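Local atomic coordinates of cellobiose 2-epimerase (Spirochaeta thermophila DSM 6192, PDB entry 5ZIG), a protein that probably catalyses the reversible epimerization of cellobiose to 4-O-beta-D-glucopyranosyl-D-mannose. Residues Val213-Ala216 with Met217-Leu220; Ile281-Val284 with Met285-Thr288. All coordinates share one frame; numbering follows the deposited sequence.

In the fold
Two amphipathic helix turns, each with a methionine on its buried side and charged residues on the other, show how one scheme recurs in a mainly helical barrel. Interaction 1 lies on helix 211-228 and interaction 2 on helix 275-294; their centres are 24 Å apart, their nearest atoms about 11 Å apart, and they do not touch. Helix 251-269 is a shared neighbour: Met-217 packs on its Ser-264 and Leu-268, and Met-285 on its Ile-255 and Thr-258. Both contacts are centred about 19 Å from the centre of the chain, consistent with positions in the outer layer of the (alpha/alpha)6 barrel of N-acylglucosamine 2-epimerase relatives. Interaction 2 differs in carrying a proline kink.

Interaction 1 of 2, residues Val213-Ala216 with Met217-Leu220; sequences VREA and MEHL
Met-217 opens the second turn by donating its backbone N to Val-213 O at 2.8 Å. Its side chain starts beside the preceding turn: CG passes 3.3 Å from Val-213 O, and SD comes alongside Val-213 CG1 at 4.5 Å, a loose apolar touch. Beyond SD the chain bends (chi3 73°) and its end leads away, and the buried side chain touches Phe-205 of helix 191-208 and Leu-268 of helix 251-269.

Glu-218 continues the ladder with a bond from its N to Arg-214 O. Because CG sits beside the backbone N, anti to the carbonyl carbon (chi1 -59°), the extended chain runs next to Glu-215 and in the same direction, their carboxylate planes only 20° apart. The two acids keep some distance, with Glu-215 OE2 and Glu-218 OE1 5.6 Å apart. A water donates to Glu-218 OE1 at 2.9 Å and reaches Glu-215 O only weakly, so it links the acid to the backbone of the turn before.

At His-219 the backbone N points almost straight at Glu-215 O, 3.0 Å away. Its imidazole leads away from the turn, and NE2 is hydrogen-bonded to Gly-163 N. Leu-220 closes the series: its N bonds to Ala-216 O at 2.9 Å, and its side chain reaches Tyr-164, which also touches the small, buried Ala-216. Four successive i to i+4 bonds, with Val, Ala, Met and Leu turned inward and charged groups outward, are the pattern of an amphipathic alpha-helix, here packed against neighbouring helices of an (alpha/alpha)6 barrel.

Interaction 2 of 2, residues Ile281-Val284 with Met285-Thr288; sequences IRPV and MEET
Arg-282 and Glu-286 meet through different first torsions: arginine CG stands opposite its backbone N (chi1 -153°), whereas glutamate CG lies beside its own N, across from the carbonyl carbon (chi1 -82°). With the arginine also bent at chi3 and the glutamate extended, the two side chains slant across one another, their planes 44° apart. Glu-286 OE2 comes 3.5 Å from Arg-282 CD and lies at the edge of the guanidinium, near its plane. The charges stop short of a salt bridge, Arg-282 NH1 and Glu-286 OE2 being 4.0 Å apart. A water spans the gap, donating to Glu-286 OE2 at 3.0 Å and accepting a weak bond from Arg-282 NH1, which also has a long, weak ion pair with Glu-334.

Glu-286 OE1 rests 3.3 Å from Pro-283 CA. That proline has no N-H to offer the preceding turn, and the helix kinks there; its carbonyl accepts Glu-287 N at 2.9 Å, as usual. Glu-287 CG passes 3.0 Å from Pro-283 O before the chain turns away, and its OE2 is hydrogen-bonded to Ser-232 OG. Arg-282 and Glu-286 thus share at most a weak water bridge, and their direct attraction is probably modest, while backbone bonds carry the helix past the kink.

Interaction 1 of 2, residues Val213-Ala216 with Met217-Leu220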
# COMPACT_ATOMS: atom_id res chain seq x y z
N VAL A 213 -18.58 1.16 -8.16
CA VAL A 213 -17.17 1.29 -7.83
C VAL A 213 -16.46 2.13 -8.88
O VAL A 213 -15.67 3.03 -8.54
CB VAL A 213 -16.52 -0.09 -7.67
CG1 VAL A 213 -15.21 0.03 -6.83
CG2 VAL A 213 -17.49 -1.02 -7.02
N ARG A 214 -16.72 1.86 -10.17
CA ARG A 214 -15.99 2.58 -11.21
C ARG A 214 -16.28 4.07 -11.14
O ARG A 214 -15.40 4.90 -11.38
CB ARG A 214 -16.35 2.05 -12.61
CG ARG A 214 -16.09 3.10 -13.72
CD ARG A 214 -16.86 2.84 -15.01
NE ARG A 214 -16.03 2.17 -16.00
CZ ARG A 214 -16.25 0.94 -16.45
NH1 ARG A 214 -17.30 0.25 -16.01
NH2 ARG A 214 -15.44 0.39 -17.34
N GLU A 215 -17.52 4.42 -10.79
CA GLU A 215 -17.89 5.82 -10.66
C GLU A 215 -17.18 6.47 -9.48
O GLU A 215 -16.70 7.60 -9.60
CB GLU A 215 -19.42 5.93 -10.55
CG GLU A 215 -20.09 5.58 -11.89
CD GLU A 215 -21.61 5.43 -11.83
OE1 GLU A 215 -22.18 5.46 -10.72
OE2 GLU A 215 -22.22 5.26 -12.91
N ALA A 216 -17.09 5.78 -8.34
CA ALA A 216 -16.30 6.31 -7.23
C ALA A 216 -14.83 6.46 -7.63
O ALA A 216 -14.18 7.44 -7.24
CB ALA A 216 -16.44 5.41 -6.01
N MET A 217 -14.31 5.53 -8.44
CA MET A 217 -12.95 5.63 -8.97
C MET A 217 -12.77 6.90 -9.81
O MET A 217 -11.80 7.64 -9.62
CB MET A 217 -12.61 4.39 -9.79
CG MET A 217 -12.38 3.15 -8.94
SD MET A 217 -12.39 1.62 -9.90
CE MET A 217 -10.80 1.69 -10.77
N GLU A 218 -13.70 7.16 -10.73
CA GLU A 218 -13.69 8.41 -11.48
C GLU A 218 -13.59 9.61 -10.55
O GLU A 218 -12.71 10.46 -10.70
CB GLU A 218 -14.95 8.51 -12.34
CG GLU A 218 -15.15 7.37 -13.35
CD GLU A 218 -16.30 7.65 -14.33
OE1 GLU A 218 -17.42 7.89 -13.85
OE2 GLU A 218 -16.10 7.58 -15.56
N HIS A 219 -14.52 9.70 -9.58
CA HIS A 219 -14.47 10.78 -8.60
C HIS A 219 -13.07 10.92 -8.01
O HIS A 219 -12.51 12.02 -7.95
CB HIS A 219 -15.48 10.52 -7.49
CG HIS A 219 -15.47 11.57 -6.42
ND1 HIS A 219 -15.68 12.90 -6.69
CD2 HIS A 219 -15.28 11.48 -5.09
CE1 HIS A 219 -15.62 13.59 -5.56
NE2 HIS A 219 -15.38 12.75 -4.57
N LEU A 220 -12.49 9.80 -7.57
CA LEU A 220 -11.17 9.83 -6.93
C LEU A 220 -10.10 10.36 -7.88
O LEU A 220 -9.22 11.12 -7.47
CB LEU A 220 -10.81 8.44 -6.40
CG LEU A 220 -11.46 8.13 -5.04
CD1 LEU A 220 -11.49 6.65 -4.72
CD2 LEU A 220 -10.77 8.92 -3.93
O HOH W 1 -18.57 9.47 -11.72

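Interaction 2 of 2, residues Ile281-Val284 with Met285-Thr288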
# COMPACT_ATOMS: atom_id res chain seq x y z
N ILE A 281 1.09 12.27 -15.49
CA ILE A 281 1.86 11.46 -14.57
C ILE A 281 3.36 11.53 -14.88
O ILE A 281 4.19 11.39 -13.98
CB ILE A 281 1.31 10.02 -14.61
CG1 ILE A 281 0.14 9.89 -13.64
CG2 ILE A 281 2.37 8.97 -14.31
CD1 ILE A 281 0.52 10.10 -12.20
N ARG A 282 3.72 11.80 -16.14
CA ARG A 282 5.13 11.75 -16.53
C ARG A 282 6.02 12.66 -15.69
O ARG A 282 7.06 12.19 -15.20
CB ARG A 282 5.26 12.08 -18.03
CG ARG A 282 6.49 11.45 -18.70
CD ARG A 282 6.88 12.17 -19.98
NE ARG A 282 6.61 11.37 -21.17
CZ ARG A 282 7.52 10.64 -21.81
NH1 ARG A 282 8.78 10.61 -21.39
NH2 ARG A 282 7.17 9.94 -22.88
N PRO A 283 5.69 13.94 -15.47
CA PRO A 283 6.59 14.77 -14.66
C PRO A 283 6.71 14.32 -13.21
O PRO A 283 7.75 14.57 -12.60
CB PRO A 283 5.96 16.17 -14.77
CG PRO A 283 4.56 15.91 -15.10
CD PRO A 283 4.56 14.73 -15.99
N VAL A 284 5.68 13.69 -12.65
CA VAL A 284 5.82 13.10 -11.32
C VAL A 284 6.87 12.00 -11.34
O VAL A 284 7.73 11.91 -10.46
CB VAL A 284 4.45 12.58 -10.82
CG1 VAL A 284 4.57 11.85 -9.47
CG2 VAL A 284 3.46 13.72 -10.70
N MET A 285 6.85 11.18 -12.39
CA MET A 285 7.83 10.11 -12.54
C MET A 285 9.23 10.66 -12.78
O MET A 285 10.21 10.16 -12.20
CB MET A 285 7.43 9.20 -13.70
CG MET A 285 6.54 8.04 -13.31
SD MET A 285 7.22 7.09 -11.95
CE MET A 285 8.93 6.85 -12.45
N GLU A 286 9.35 11.68 -13.64
CA GLU A 286 10.64 12.32 -13.89
C GLU A 286 11.22 12.95 -12.63
O GLU A 286 12.43 12.87 -12.39
CB GLU A 286 10.50 13.36 -15.01
CG GLU A 286 10.54 12.75 -16.39
CD GLU A 286 9.73 13.52 -17.43
OE1 GLU A 286 8.86 14.36 -17.06
OE2 GLU A 286 9.97 13.27 -18.63
N GLU A 287 10.37 13.59 -11.82
CA GLU A 287 10.81 14.11 -10.52
C GLU A 287 11.39 13.00 -9.64
O GLU A 287 12.35 13.24 -8.89
CB GLU A 287 9.64 14.77 -9.80
CG GLU A 287 9.17 16.07 -10.41
CD GLU A 287 9.75 17.26 -9.70
OE1 GLU A 287 10.90 17.14 -9.21
OE2 GLU A 287 9.06 18.30 -9.63
N THR A 288 10.79 11.81 -9.69
CA THR A 288 11.23 10.71 -8.83
C THR A 288 12.55 10.12 -9.31
O THR A 288 13.41 9.76 -8.49
CB THR A 288 10.14 9.63 -8.79
OG1 THR A 288 8.96 10.16 -8.20
CG2 THR A 288 10.61 8.39 -8.01
O HOH W 2 9.82 10.25 -18.78